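Local coordinates for protein processed glycerol phosphate lipoteichoic acid synthase 2 (Bacillus subtilis, PDB 2W8D) that belongs to the sulfatase family of the alkaline phosphatase clan and binds a magnesium ion in an alpha/beta domain built round a mixed sheet, at residues V24-A29 / I317-G322; V56-N61 / Y230-I235; N110-V115 / Y143-I148; G309-A314 / E339-I344. All coordinates share one frame; numbering follows the deposited sequence.

Contact 1 of 4, residues V24-A29 / I317-G322; sequences VYFGKA and ILHLLG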
loop_
_atom_site.group_PDB
_atom_site.type_symbol
_atom_site.label_atom_id
_atom_site.label_comp_id
_atom_site.label_asym_id
_atom_site.label_seq_id
_atom_site.Cartn_x
_atom_site.Cartn_y
_atom_site.Cartn_z
ATOM N N VAL A 24 10.852 8.808 19.588
ATOM C CA VAL A 24 9.722 9.729 19.564
ATOM C C VAL A 24 8.447 8.983 19.172
ATOM O O VAL A 24 7.347 9.359 19.593
ATOM C CB VAL A 24 9.958 10.892 18.584
ATOM C CG1 VAL A 24 8.659 11.647 18.296
ATOM C CG2 VAL A 24 11.028 11.841 19.143
ATOM N N TYR A 25 8.599 7.914 18.393
ATOM C CA TYR A 25 7.445 7.197 17.834
ATOM C C TYR A 25 7.311 5.725 18.240
ATOM O O TYR A 25 6.221 5.181 18.190
ATOM C CB TYR A 25 7.401 7.338 16.297
ATOM C CG TYR A 25 7.346 8.775 15.825
ATOM C CD1 TYR A 25 6.226 9.568 16.071
ATOM C CD2 TYR A 25 8.421 9.344 15.147
ATOM C CE1 TYR A 25 6.177 10.885 15.647
ATOM C CE2 TYR A 25 8.387 10.663 14.719
ATOM C CZ TYR A 25 7.260 11.430 14.969
ATOM O OH TYR A 25 7.227 12.744 14.556
ATOM N N PHE A 26 8.406 5.093 18.650
ATOM C CA PHE A 26 8.415 3.654 18.850
ATOM C C PHE A 26 7.567 3.234 20.033
ATOM O O PHE A 26 7.851 3.609 21.170
ATOM C CB PHE A 26 9.843 3.153 19.028
ATOM C CG PHE A 26 9.928 1.688 19.305
ATOM C CD1 PHE A 26 9.667 0.757 18.289
ATOM C CD2 PHE A 26 10.252 1.229 20.571
ATOM C CE1 PHE A 26 9.731 -0.620 18.534
ATOM C CE2 PHE A 26 10.320 -0.148 20.843
ATOM C CZ PHE A 26 10.053 -1.076 19.830
ATOM N N GLY A 27 6.527 2.455 19.774
ATOM C CA GLY A 27 5.707 1.918 20.859
ATOM C C GLY A 27 4.593 2.861 21.271
ATOM O O GLY A 27 3.771 2.512 22.105
ATOM N N LYS A 28 4.539 4.036 20.646
ATOM C CA LYS A 28 3.577 5.079 21.011
ATOM C C LYS A 28 2.133 4.744 20.639
ATOM O O LYS A 28 1.199 5.437 21.047
ATOM C CB LYS A 28 3.987 6.443 20.406
ATOM C CG LYS A 28 5.279 7.033 20.966
ATOM C CD LYS A 28 5.176 7.298 22.469
ATOM C CE LYS A 28 6.337 8.169 22.975
ATOM N NZ LYS A 28 6.311 8.355 24.457
ATOM N N ALA A 29 1.954 3.687 19.869
ATOM C CA ALA A 29 0.623 3.232 19.496
ATOM C C ALA A 29 0.445 1.768 19.899
ATOM O O ALA A 29 -0.423 1.044 19.384
ATOM C CB ALA A 29 0.397 3.418 18.008
ATOM N N ILE A 317 4.706 0.629 10.766
ATOM C CA ILE A 317 3.545 0.263 11.552
ATOM C C ILE A 317 3.916 -0.587 12.735
ATOM O O ILE A 317 3.465 -0.332 13.840
ATOM C CB ILE A 317 2.538 -0.497 10.699
ATOM C CG1 ILE A 317 2.105 0.385 9.521
ATOM C CG2 ILE A 317 1.339 -0.959 11.540
ATOM C CD1 ILE A 317 1.739 1.815 9.926
ATOM N N LEU A 318 4.741 -1.600 12.508
ATOM C CA LEU A 318 5.181 -2.475 13.580
ATOM C C LEU A 318 5.900 -1.674 14.663
ATOM O O LEU A 318 5.620 -1.837 15.843
ATOM C CB LEU A 318 6.067 -3.587 13.024
ATOM C CG LEU A 318 5.610 -5.046 13.035
ATOM C CD1 LEU A 318 4.136 -5.311 13.423
ATOM C CD2 LEU A 318 5.991 -5.724 11.751
ATOM N N HIS A 319 6.786 -0.776 14.239
ATOM C CA HIS A 319 7.500 0.115 15.143
ATOM C C HIS A 319 6.559 0.972 15.961
ATOM O O HIS A 319 6.725 1.050 17.172
ATOM C CB HIS A 319 8.572 0.944 14.413
ATOM C CG HIS A 319 9.749 0.122 13.979
ATOM N ND1 HIS A 319 10.776 0.625 13.207
ATOM C CD2 HIS A 319 10.042 -1.188 14.188
ATOM C CE1 HIS A 319 11.655 -0.332 12.968
ATOM N NE2 HIS A 319 11.235 -1.441 13.556
ATOM N N LEU A 320 5.555 1.559 15.311
ATOM C CA LEU A 320 4.532 2.333 16.020
ATOM C C LEU A 320 3.864 1.482 17.119
ATOM O O LEU A 320 3.550 1.993 18.199
ATOM C CB LEU A 320 3.484 2.898 15.055
ATOM C CG LEU A 320 3.810 4.204 14.307
ATOM C CD1 LEU A 320 2.864 4.413 13.131
ATOM C CD2 LEU A 320 3.769 5.416 15.220
ATOM N N LEU A 321 3.699 0.185 16.856
ATOM C CA LEU A 321 3.058 -0.728 17.815
ATOM C C LEU A 321 4.016 -1.263 18.867
ATOM O O LEU A 321 3.639 -2.064 19.725
ATOM C CB LEU A 321 2.413 -1.901 17.080
ATOM C CG LEU A 321 1.236 -1.651 16.144
ATOM C CD1 LEU A 321 0.987 -2.920 15.340
ATOM C CD2 LEU A 321 0.003 -1.289 16.947
ATOM N N GLY A 322 5.263 -0.828 18.805
ATOM C CA GLY A 322 6.235 -1.260 19.803
ATOM C C GLY A 322 6.839 -2.618 19.503
ATOM O O GLY A 322 7.412 -3.232 20.380
#

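Contact 2 of 4, residues V56-N61 / Y230-I235; sequences VTPFLN and YLDQSI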
loop_
_atom_site.group_PDB
_atom_site.type_symbol
_atom_site.label_atom_id
_atom_site.label_comp_id
_atom_site.label_asym_id
_atom_site.label_seq_id
_atom_site.Cartn_x
_atom_site.Cartn_y
_atom_site.Cartn_z
ATOM N N VAL A 56 -11.271 17.461 -5.790
ATOM C CA VAL A 56 -11.589 16.124 -6.228
ATOM C C VAL A 56 -11.623 15.236 -5.004
ATOM O O VAL A 56 -12.544 14.440 -4.841
ATOM C CB VAL A 56 -10.544 15.570 -7.245
ATOM C CG1 VAL A 56 -10.858 14.095 -7.568
ATOM C CG2 VAL A 56 -10.512 16.410 -8.518
ATOM N N THR A 57 -10.619 15.342 -4.140
ATOM C CA THR A 57 -10.621 14.498 -2.923
ATOM C C THR A 57 -10.656 15.308 -1.581
ATOM O O THR A 57 -9.695 15.265 -0.796
ATOM C CB THR A 57 -9.469 13.471 -2.964
ATOM O OG1 THR A 57 -8.222 14.154 -3.113
ATOM C CG2 THR A 57 -9.626 12.522 -4.162
ATOM N N PRO A 58 -11.756 16.065 -1.328
ATOM C CA PRO A 58 -11.743 16.980 -0.171
ATOM C C PRO A 58 -11.495 16.328 1.202
ATOM O O PRO A 58 -10.878 16.962 2.075
ATOM C CB PRO A 58 -13.157 17.638 -0.194
ATOM C CG PRO A 58 -14.035 16.672 -0.968
ATOM C CD PRO A 58 -13.029 16.158 -2.065
ATOM N N PHE A 59 -11.962 15.099 1.426
ATOM C CA PHE A 59 -11.649 14.471 2.721
ATOM C C PHE A 59 -10.165 14.147 2.876
ATOM O O PHE A 59 -9.560 14.433 3.918
ATOM C CB PHE A 59 -12.478 13.211 2.995
ATOM C CG PHE A 59 -12.440 12.783 4.431
ATOM C CD1 PHE A 59 -13.085 13.557 5.415
ATOM C CD2 PHE A 59 -11.722 11.645 4.809
ATOM C CE1 PHE A 59 -13.087 13.172 6.780
ATOM C CE2 PHE A 59 -11.682 11.244 6.146
ATOM C CZ PHE A 59 -12.390 12.009 7.157
ATOM N N LEU A 60 -9.594 13.570 1.824
ATOM C CA LEU A 60 -8.198 13.143 1.832
ATOM C C LEU A 60 -7.323 14.374 1.949
ATOM O O LEU A 60 -6.347 14.363 2.700
ATOM C CB LEU A 60 -7.869 12.289 0.598
ATOM C CG LEU A 60 -8.602 10.916 0.603
ATOM C CD1 LEU A 60 -8.307 10.039 -0.651
ATOM C CD2 LEU A 60 -8.384 10.071 1.868
ATOM N N ASN A 61 -7.694 15.442 1.242
ATOM C CA ASN A 61 -7.042 16.757 1.397
ATOM C C ASN A 61 -7.008 17.267 2.830
ATOM O O ASN A 61 -5.975 17.754 3.286
ATOM C CB ASN A 61 -7.687 17.829 0.493
ATOM C CG ASN A 61 -7.618 17.460 -0.959
ATOM O OD1 ASN A 61 -6.923 16.505 -1.344
ATOM N ND2 ASN A 61 -8.358 18.185 -1.779
ATOM N N TYR A 230 -15.890 9.883 -5.685
ATOM C CA TYR A 230 -16.702 8.877 -5.023
ATOM C C TYR A 230 -15.920 8.101 -3.918
ATOM O O TYR A 230 -16.434 7.904 -2.783
ATOM C CB TYR A 230 -17.350 7.935 -6.064
ATOM C CG TYR A 230 -18.196 6.832 -5.452
ATOM C CD1 TYR A 230 -19.552 7.034 -5.177
ATOM C CD2 TYR A 230 -17.627 5.606 -5.103
ATOM C CE1 TYR A 230 -20.322 6.034 -4.597
ATOM C CE2 TYR A 230 -18.364 4.611 -4.535
ATOM C CZ TYR A 230 -19.717 4.838 -4.269
ATOM O OH TYR A 230 -20.448 3.854 -3.705
ATOM N N LEU A 231 -14.711 7.653 -4.249
ATOM C CA LEU A 231 -13.791 7.022 -3.291
ATOM C C LEU A 231 -13.608 7.925 -2.052
ATOM O O LEU A 231 -13.691 7.462 -0.919
ATOM C CB LEU A 231 -12.425 6.734 -3.949
ATOM C CG LEU A 231 -11.370 5.998 -3.097
ATOM C CD1 LEU A 231 -11.951 4.813 -2.292
ATOM C CD2 LEU A 231 -10.190 5.478 -3.914
ATOM N N ASP A 232 -13.372 9.203 -2.292
ATOM C CA ASP A 232 -13.171 10.156 -1.216
ATOM C C ASP A 232 -14.385 10.285 -0.267
ATOM O O ASP A 232 -14.221 10.329 0.935
ATOM C CB ASP A 232 -12.816 11.509 -1.792
ATOM C CG ASP A 232 -12.412 12.503 -0.734
ATOM O OD1 ASP A 232 -11.255 12.357 -0.260
ATOM O OD2 ASP A 232 -13.225 13.427 -0.403
ATOM N N GLN A 233 -15.592 10.323 -0.810
ATOM C CA GLN A 233 -16.805 10.288 0.018
ATOM C C GLN A 233 -16.937 9.011 0.836
ATOM O O GLN A 233 -17.390 9.058 1.973
ATOM C CB GLN A 233 -18.045 10.530 -0.840
ATOM C CG GLN A 233 -18.015 11.919 -1.512
ATOM C CD GLN A 233 -19.203 12.196 -2.437
ATOM O OE1 GLN A 233 -19.749 11.288 -3.071
ATOM N NE2 GLN A 233 -19.603 13.461 -2.515
ATOM N N SER A 234 -16.541 7.880 0.261
ATOM C CA SER A 234 -16.571 6.586 0.924
ATOM C C SER A 234 -15.640 6.556 2.119
ATOM O O SER A 234 -15.972 5.971 3.126
ATOM C CB SER A 234 -16.126 5.467 -0.034
ATOM O OG SER A 234 -16.906 5.412 -1.217
ATOM N N ILE A 235 -14.459 7.155 2.000
ATOM C CA ILE A 235 -13.496 7.165 3.101
ATOM C C ILE A 235 -14.039 8.051 4.225
ATOM O O ILE A 235 -13.987 7.670 5.403
ATOM C CB ILE A 235 -12.090 7.666 2.671
ATOM C CG1 ILE A 235 -11.484 6.743 1.607
ATOM C CG2 ILE A 235 -11.169 7.850 3.910
ATOM C CD1 ILE A 235 -11.697 5.255 1.902
#

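Contact 3 of 4, residues N110-V115 / Y143-I148; sequences NTLQSV and YKAEGI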
loop_
_atom_site.group_PDB
_atom_site.type_symbol
_atom_site.label_atom_id
_atom_site.label_comp_id
_atom_site.label_asym_id
_atom_site.label_seq_id
_atom_site.Cartn_x
_atom_site.Cartn_y
_atom_site.Cartn_z
ATOM N N ASN A 110 4.694 -20.607 -0.531
ATOM C CA ASN A 110 5.888 -20.194 0.220
ATOM C C ASN A 110 5.603 -20.206 1.744
ATOM O O ASN A 110 4.445 -20.051 2.149
ATOM C CB ASN A 110 6.422 -18.824 -0.258
ATOM C CG ASN A 110 7.472 -18.958 -1.370
ATOM O OD1 ASN A 110 7.471 -19.931 -2.140
ATOM N ND2 ASN A 110 8.375 -18.000 -1.441
ATOM N N THR A 111 6.636 -20.415 2.567
ATOM C CA THR A 111 6.526 -20.162 4.000
ATOM C C THR A 111 6.721 -18.661 4.275
ATOM O O THR A 111 7.728 -18.060 3.891
ATOM C CB THR A 111 7.529 -21.011 4.829
ATOM O OG1 THR A 111 7.269 -22.430 4.644
ATOM C CG2 THR A 111 7.442 -20.644 6.323
ATOM N N LEU A 112 5.739 -18.052 4.927
ATOM C CA LEU A 112 5.768 -16.621 5.173
ATOM C C LEU A 112 5.759 -16.266 6.661
ATOM O O LEU A 112 5.305 -17.049 7.503
ATOM C CB LEU A 112 4.600 -15.946 4.444
ATOM C CG LEU A 112 4.612 -16.044 2.916
ATOM C CD1 LEU A 112 3.425 -15.316 2.389
ATOM C CD2 LEU A 112 5.897 -15.483 2.324
ATOM N N GLN A 113 6.274 -15.080 6.975
ATOM C CA GLN A 113 6.288 -14.601 8.351
ATOM C C GLN A 113 5.702 -13.199 8.370
ATOM O O GLN A 113 6.373 -12.220 8.673
ATOM C CB GLN A 113 7.690 -14.726 8.954
ATOM C CG GLN A 113 8.174 -16.170 8.818
ATOM C CD GLN A 113 9.627 -16.411 9.160
ATOM O OE1 GLN A 113 10.455 -15.541 8.989
ATOM N NE2 GLN A 113 9.943 -17.631 9.616
ATOM N N SER A 114 4.426 -13.124 8.020
ATOM C CA SER A 114 3.708 -11.860 7.870
ATOM C C SER A 114 3.433 -11.101 9.169
ATOM O O SER A 114 3.452 -11.680 10.265
ATOM C CB SER A 114 2.357 -12.137 7.226
ATOM O OG SER A 114 2.536 -12.825 6.002
ATOM N N VAL A 115 3.124 -9.821 9.010
ATOM C CA VAL A 115 2.626 -8.968 10.076
ATOM C C VAL A 115 1.396 -9.551 10.794
ATOM O O VAL A 115 1.435 -9.728 11.999
ATOM C CB VAL A 115 2.342 -7.555 9.540
ATOM C CG1 VAL A 115 1.946 -6.641 10.667
ATOM C CG2 VAL A 115 3.608 -7.027 8.840
ATOM N N TYR A 143 -3.713 -15.678 1.712
ATOM C CA TYR A 143 -4.018 -15.176 3.027
ATOM C C TYR A 143 -3.812 -16.253 4.060
ATOM O O TYR A 143 -3.473 -15.957 5.191
ATOM C CB TYR A 143 -5.451 -14.687 3.096
ATOM C CG TYR A 143 -5.706 -13.359 2.432
ATOM C CD1 TYR A 143 -4.672 -12.541 1.971
ATOM C CD2 TYR A 143 -7.004 -12.915 2.279
ATOM C CE1 TYR A 143 -4.961 -11.320 1.333
ATOM C CE2 TYR A 143 -7.293 -11.725 1.681
ATOM C CZ TYR A 143 -6.296 -10.927 1.218
ATOM O OH TYR A 143 -6.697 -9.742 0.649
ATOM N N LYS A 144 -4.002 -17.509 3.676
ATOM C CA LYS A 144 -3.851 -18.594 4.629
ATOM C C LYS A 144 -2.382 -18.715 4.975
ATOM O O LYS A 144 -2.022 -18.936 6.142
ATOM C CB LYS A 144 -4.331 -19.902 4.032
ATOM C CG LYS A 144 -5.803 -19.969 3.823
ATOM C CD LYS A 144 -6.094 -21.289 3.173
ATOM C CE LYS A 144 -7.368 -21.859 3.650
ATOM N NZ LYS A 144 -8.422 -21.593 2.678
ATOM N N ALA A 145 -1.534 -18.552 3.962
ATOM C CA ALA A 145 -0.095 -18.586 4.172
ATOM C C ALA A 145 0.322 -17.401 5.059
ATOM O O ALA A 145 1.308 -17.486 5.803
ATOM C CB ALA A 145 0.643 -18.538 2.812
ATOM N N GLU A 146 -0.432 -16.309 4.974
ATOM C CA GLU A 146 -0.082 -15.073 5.701
ATOM C C GLU A 146 -0.619 -15.039 7.141
ATOM O O GLU A 146 -0.331 -14.113 7.902
ATOM C CB GLU A 146 -0.513 -13.815 4.914
ATOM C CG GLU A 146 0.293 -13.601 3.621
ATOM C CD GLU A 146 -0.112 -12.342 2.813
ATOM O OE1 GLU A 146 -1.292 -11.877 2.899
ATOM O OE2 GLU A 146 0.785 -11.822 2.088
ATOM N N GLY A 147 -1.382 -16.071 7.491
ATOM C CA GLY A 147 -2.058 -16.173 8.756
ATOM C C GLY A 147 -3.286 -15.318 8.963
ATOM O O GLY A 147 -3.660 -15.062 10.109
ATOM N N ILE A 148 -3.929 -14.850 7.904
ATOM C CA ILE A 148 -5.089 -14.008 8.118
ATOM C C ILE A 148 -6.202 -14.925 8.662
ATOM O O ILE A 148 -6.521 -15.935 8.017
ATOM C CB ILE A 148 -5.576 -13.263 6.859
ATOM C CG1 ILE A 148 -4.491 -12.400 6.173
ATOM C CG2 ILE A 148 -6.791 -12.390 7.189
ATOM C CD1 ILE A 148 -3.610 -11.616 7.042
HETATM O O HOH W 1 2.931 -15.886 7.862
HETATM O O HOH W 2 3.198 -19.469 5.684
#

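Contact 4 of 4, residues G309-A314 / E339-I344; sequences GDVDVA and EHREVI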
loop_
_atom_site.group_PDB
_atom_site.type_symbol
_atom_site.label_atom_id
_atom_site.label_comp_id
_atom_site.label_asym_id
_atom_site.label_seq_id
_atom_site.Cartn_x
_atom_site.Cartn_y
_atom_site.Cartn_z
ATOM N N GLY A 309 8.903 3.676 -0.189
ATOM C CA GLY A 309 8.083 2.807 -1.044
ATOM C C GLY A 309 7.200 1.843 -0.259
ATOM O O GLY A 309 7.284 1.785 0.959
ATOM N N ASP A 310 6.332 1.110 -0.952
ATOM C CA ASP A 310 5.465 0.109 -0.330
ATOM C C ASP A 310 6.109 -0.765 0.748
ATOM O O ASP A 310 5.447 -1.025 1.733
ATOM C CB ASP A 310 4.910 -0.859 -1.385
ATOM C CG ASP A 310 3.839 -0.254 -2.214
ATOM O OD1 ASP A 310 3.089 0.639 -1.701
ATOM O OD2 ASP A 310 3.773 -0.654 -3.399
ATOM N N VAL A 311 7.356 -1.247 0.546
ATOM C CA VAL A 311 7.992 -2.217 1.467
ATOM C C VAL A 311 8.348 -1.564 2.820
ATOM O O VAL A 311 8.652 -2.256 3.811
ATOM C CB VAL A 311 9.258 -2.907 0.852
ATOM C CG1 VAL A 311 8.891 -3.868 -0.334
ATOM C CG2 VAL A 311 10.287 -1.890 0.436
ATOM N N ASP A 312 8.306 -0.232 2.857
ATOM C CA ASP A 312 8.586 0.498 4.083
ATOM C C ASP A 312 7.394 0.581 5.046
ATOM O O ASP A 312 7.588 0.891 6.210
ATOM C CB ASP A 312 9.077 1.919 3.779
ATOM C CG ASP A 312 10.288 1.953 2.857
ATOM O OD1 ASP A 312 11.075 0.991 2.831
ATOM O OD2 ASP A 312 10.487 2.985 2.200
ATOM N N VAL A 313 6.175 0.318 4.580
ATOM C CA VAL A 313 4.993 0.483 5.442
ATOM C C VAL A 313 4.965 -0.446 6.665
ATOM O O VAL A 313 4.727 0.010 7.793
ATOM C CB VAL A 313 3.654 0.401 4.656
ATOM C CG1 VAL A 313 2.440 0.744 5.557
ATOM C CG2 VAL A 313 3.666 1.353 3.509
ATOM N N ALA A 314 5.232 -1.722 6.450
ATOM C CA ALA A 314 5.073 -2.740 7.498
ATOM C C ALA A 314 5.935 -2.475 8.735
ATOM O O ALA A 314 5.420 -2.564 9.845
ATOM C CB ALA A 314 5.315 -4.177 6.947
ATOM N N GLU A 339 17.639 6.819 10.374
ATOM C CA GLU A 339 18.536 6.212 9.397
ATOM C C GLU A 339 17.819 5.772 8.114
ATOM O O GLU A 339 18.451 5.169 7.236
ATOM C CB GLU A 339 19.229 4.976 10.007
ATOM C CG GLU A 339 19.534 5.032 11.559
ATOM C CD GLU A 339 20.068 3.689 12.140
ATOM O OE1 GLU A 339 20.495 3.664 13.324
ATOM O OE2 GLU A 339 20.080 2.666 11.416
ATOM N N HIS A 340 16.518 6.057 7.996
ATOM C CA HIS A 340 15.677 5.565 6.879
ATOM C C HIS A 340 16.285 5.823 5.498
ATOM O O HIS A 340 16.550 6.982 5.174
ATOM C CB HIS A 340 14.264 6.180 6.961
ATOM C CG HIS A 340 13.422 5.953 5.741
ATOM N ND1 HIS A 340 12.989 4.701 5.346
ATOM C CD2 HIS A 340 12.928 6.823 4.829
ATOM C CE1 HIS A 340 12.265 4.817 4.247
ATOM N NE2 HIS A 340 12.202 6.097 3.922
ATOM N N ARG A 341 16.492 4.764 4.699
ATOM C CA ARG A 341 17.063 4.919 3.340
ATOM C C ARG A 341 16.054 5.516 2.368
ATOM O O ARG A 341 14.879 5.218 2.455
ATOM C CB ARG A 341 17.690 3.616 2.805
ATOM C CG ARG A 341 16.709 2.460 2.483
ATOM C CD ARG A 341 16.157 2.527 1.044
ATOM N NE ARG A 341 15.171 1.471 0.804
ATOM C CZ ARG A 341 13.881 1.533 1.138
ATOM N NH1 ARG A 341 13.385 2.612 1.739
ATOM N NH2 ARG A 341 13.087 0.499 0.892
ATOM N N GLU A 342 16.502 6.367 1.447
ATOM C CA GLU A 342 15.578 7.070 0.565
ATOM C C GLU A 342 15.780 6.780 -0.909
ATOM O O GLU A 342 15.207 7.453 -1.751
ATOM C CB GLU A 342 15.665 8.562 0.815
ATOM C CG GLU A 342 15.068 8.943 2.160
ATOM C CD GLU A 342 14.948 10.438 2.358
ATOM O OE1 GLU A 342 15.780 11.002 3.103
ATOM O OE2 GLU A 342 14.034 11.046 1.769
ATOM N N VAL A 343 16.573 5.768 -1.224
ATOM C CA VAL A 343 16.775 5.344 -2.583
ATOM C C VAL A 343 15.723 4.237 -2.813
ATOM O O VAL A 343 15.850 3.148 -2.268
ATOM C CB VAL A 343 18.218 4.802 -2.785
ATOM C CG1 VAL A 343 18.456 4.461 -4.221
ATOM C CG2 VAL A 343 19.294 5.843 -2.318
ATOM N N ILE A 344 14.688 4.529 -3.611
ATOM C CA ILE A 344 13.489 3.694 -3.643
ATOM C C ILE A 344 13.479 2.833 -4.888
ATOM O O ILE A 344 13.327 3.343 -5.987
ATOM C CB ILE A 344 12.172 4.519 -3.555
ATOM C CG1 ILE A 344 12.226 5.617 -2.462
ATOM C CG2 ILE A 344 10.983 3.620 -3.289
ATOM C CD1 ILE A 344 12.601 5.118 -1.099
#

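Contact 1 of 4, residues V24-A29 / I317-G322
G27 and A29 dock through their backbone amides onto the C-terminal end of helix 313-320, a loop-to-helix-end contact that ties the segment leading into strand 33-39 to a helix packed on the central sheet of this sulfatase-family domain. A type II turn from Y25 to K28 presents G27 N, and A29 N follows just after it. G27 N gives its hydrogen to H319 O at 3.0 Å, and A29 N reaches L320 O at 2.9 Å. Neither G27 nor G322 carries a CB, and their CA atoms close to 3.4 Å; both have positive phi. F26 has CG anti to the backbone N (chi1 177°), which lays its ring against the helix end; there G322 CA sits over one face, offset toward the rim, in a CH-pi contact 4.1 Å from the ring centroid. L321 turns CD2 back to A29 O, 3.4 Å away. The H319 imidazole works elsewhere, bonded to D334 and T325. H319 O also accepts from G322 N in the Schellman motif that ends the helix, and two amides therefore grip it. Donors from the turn and the residue after it thus serve carbonyls at the helix terminus, and probably offset the partial negative charge gathered there.

Contact 2 of 4, residues V56-N61 / Y230-I235
T57 and D232 bring their CA atoms to 5.3 Å where the start of helix 58-65 comes up against the flank of helix 219-244. The side chain that carries the contact is D232, whose CB points at the incoming helix. With CG anti to its own backbone N (chi1 -172°), the carboxylate is carried straight to the first turn, and each oxygen takes one amide through its syn lone pair. F59 N donates to OD2 of D232 at 2.8 Å in a nearly straight bond of 166°, while L60 N donates to OD1 of D232 at 2.9 Å. Two bonds fix the rotation of the group. T57 stands at the N-cap position but makes no capping bond with its side chain, and the F59 and L60 amides are met instead by an acid of another helix. The helix N terminus would be expected to stabilise the negative charge on this buried carboxylate.

Carbon closes around the same group. P58 CD lies 3.2 Å from D232 OD2, and L60 CG slides in to 3.1 Å from D232 OD1. One turn further along, I235 offers its CG2 methyl to both hydrophobic neighbours: I235 CG2 comes obliquely to the F59 ring, 3.9 Å from its CD2, and L60 CD2 is 4.1 Å from the same methyl.

Around this pair, F59 makes an edge-to-face stack with F239 further along helix 219-244. L231 and I235 rest on strand 33-39 of the central sheet, so I235 joins helix 58-65, helix 219-244 and strand 33-39; L231 and S234 also reach helix 171-183.

Contact 3 of 4, residues N110-V115 / Y143-I148
E146 is met on its aliphatic stem: S114 OG lies 3.4 Å from E146 CG, and L112 CD1 comes obliquely to 3.8 Å from the same carbon. The flat carboxylate beyond goes to helix 86-93, where OE2 bonds N93. Extended past CG (chi2 -180°), the glutamate chain carries its charged end clear of the L112 methyl and leaves methylene groups in the contact. This is the C-terminal end of helix 139-145, closed by a Schellman motif at G147. The helix connects the parallel, neighbouring strands 125-130 and 150-152, a beta-alpha-beta crossover, and the loop ahead of helix 115-118 lies against its last turn.

S114 occupies the N-cap position of helix 115-118, yet its hydroxyl makes no capping bond; it pairs instead with N93, the residue that also holds E146. N93 therefore positions both sides of the contact. L112 adds the apolar part, its CD1 touching A145 CB at 4.3 Å, with A145 CB also near N110 O.

Between the two backbones the polar link is made by water. A145 O, near the helix end, accepts from two waters. One of them takes the S114 amide, N to water 3.1 Å, and gives a weak bond to L112 O. The other accepts from L112 N at 3.0 Å and donates to A145 O at 2.7 Å.

Contact 4 of 4, residues G309-A314 / E339-I344
D312 points its CB at H340 and R341, and with CG anti to the carbonyl carbon (chi1 -55°) the carboxylate reaches both of them. CG lies in the plane of the H340 ring, at its edge, and the carboxylate stands almost perpendicular to that ring. OD1 of D312 takes R341 NH2 on its syn lone pair at 2.8 Å, has a weak second bond from NH1, and also accepts from S333 N. OD2 of D312 meets R341 NH1 at 3.0 Å, in a nearly straight bond, and G309 N at 2.9 Å from the opposite face of the carboxylate plane. H340 CE1 comes edge-on to within 3.3 Å of that same OD2.

This end-on, two-nitrogen salt bridge joins the turn between strand 308-309 and helix 313-320 to the loop entering strand 344-345, first strand of the small antiparallel five-stranded sheet. The carboxylate and guanidinium planes are 51° apart, so the pair is twisted rather than coplanar. NH2 of R341 has a second salt bridge, to E388 of helix 380-397, and V311 CG2 touches that nitrogen at the guanidinium edge. H340 is held by S333 through ND1 and by Y307 through NE2. Beside the acid, I344 lays its CG2 methyl 3.7 Å from G309 N.

Overall arrangement
From the N terminus, the loop at 24-29 begins contact 1, which closes only at 317-322 and so encloses most of the sulfatase-family domain. Within that span contact 2 runs from 56-61 to 230-235, and contact 3, from 110-115 to 143-148, lies inside contact 2 in turn; the two sit on opposite sides of the chain's centre, 32 Å apart between their centres. Contact 4 opens at 309-314, before contact 1 has closed, and ends at 339-344, so these two cross and share helix 313-320. V115 of contact 3 packs on both L318 and A314, linking contacts 1, 3 and 4 around that helix, whereas contact 2 stays apart on helix 219-244.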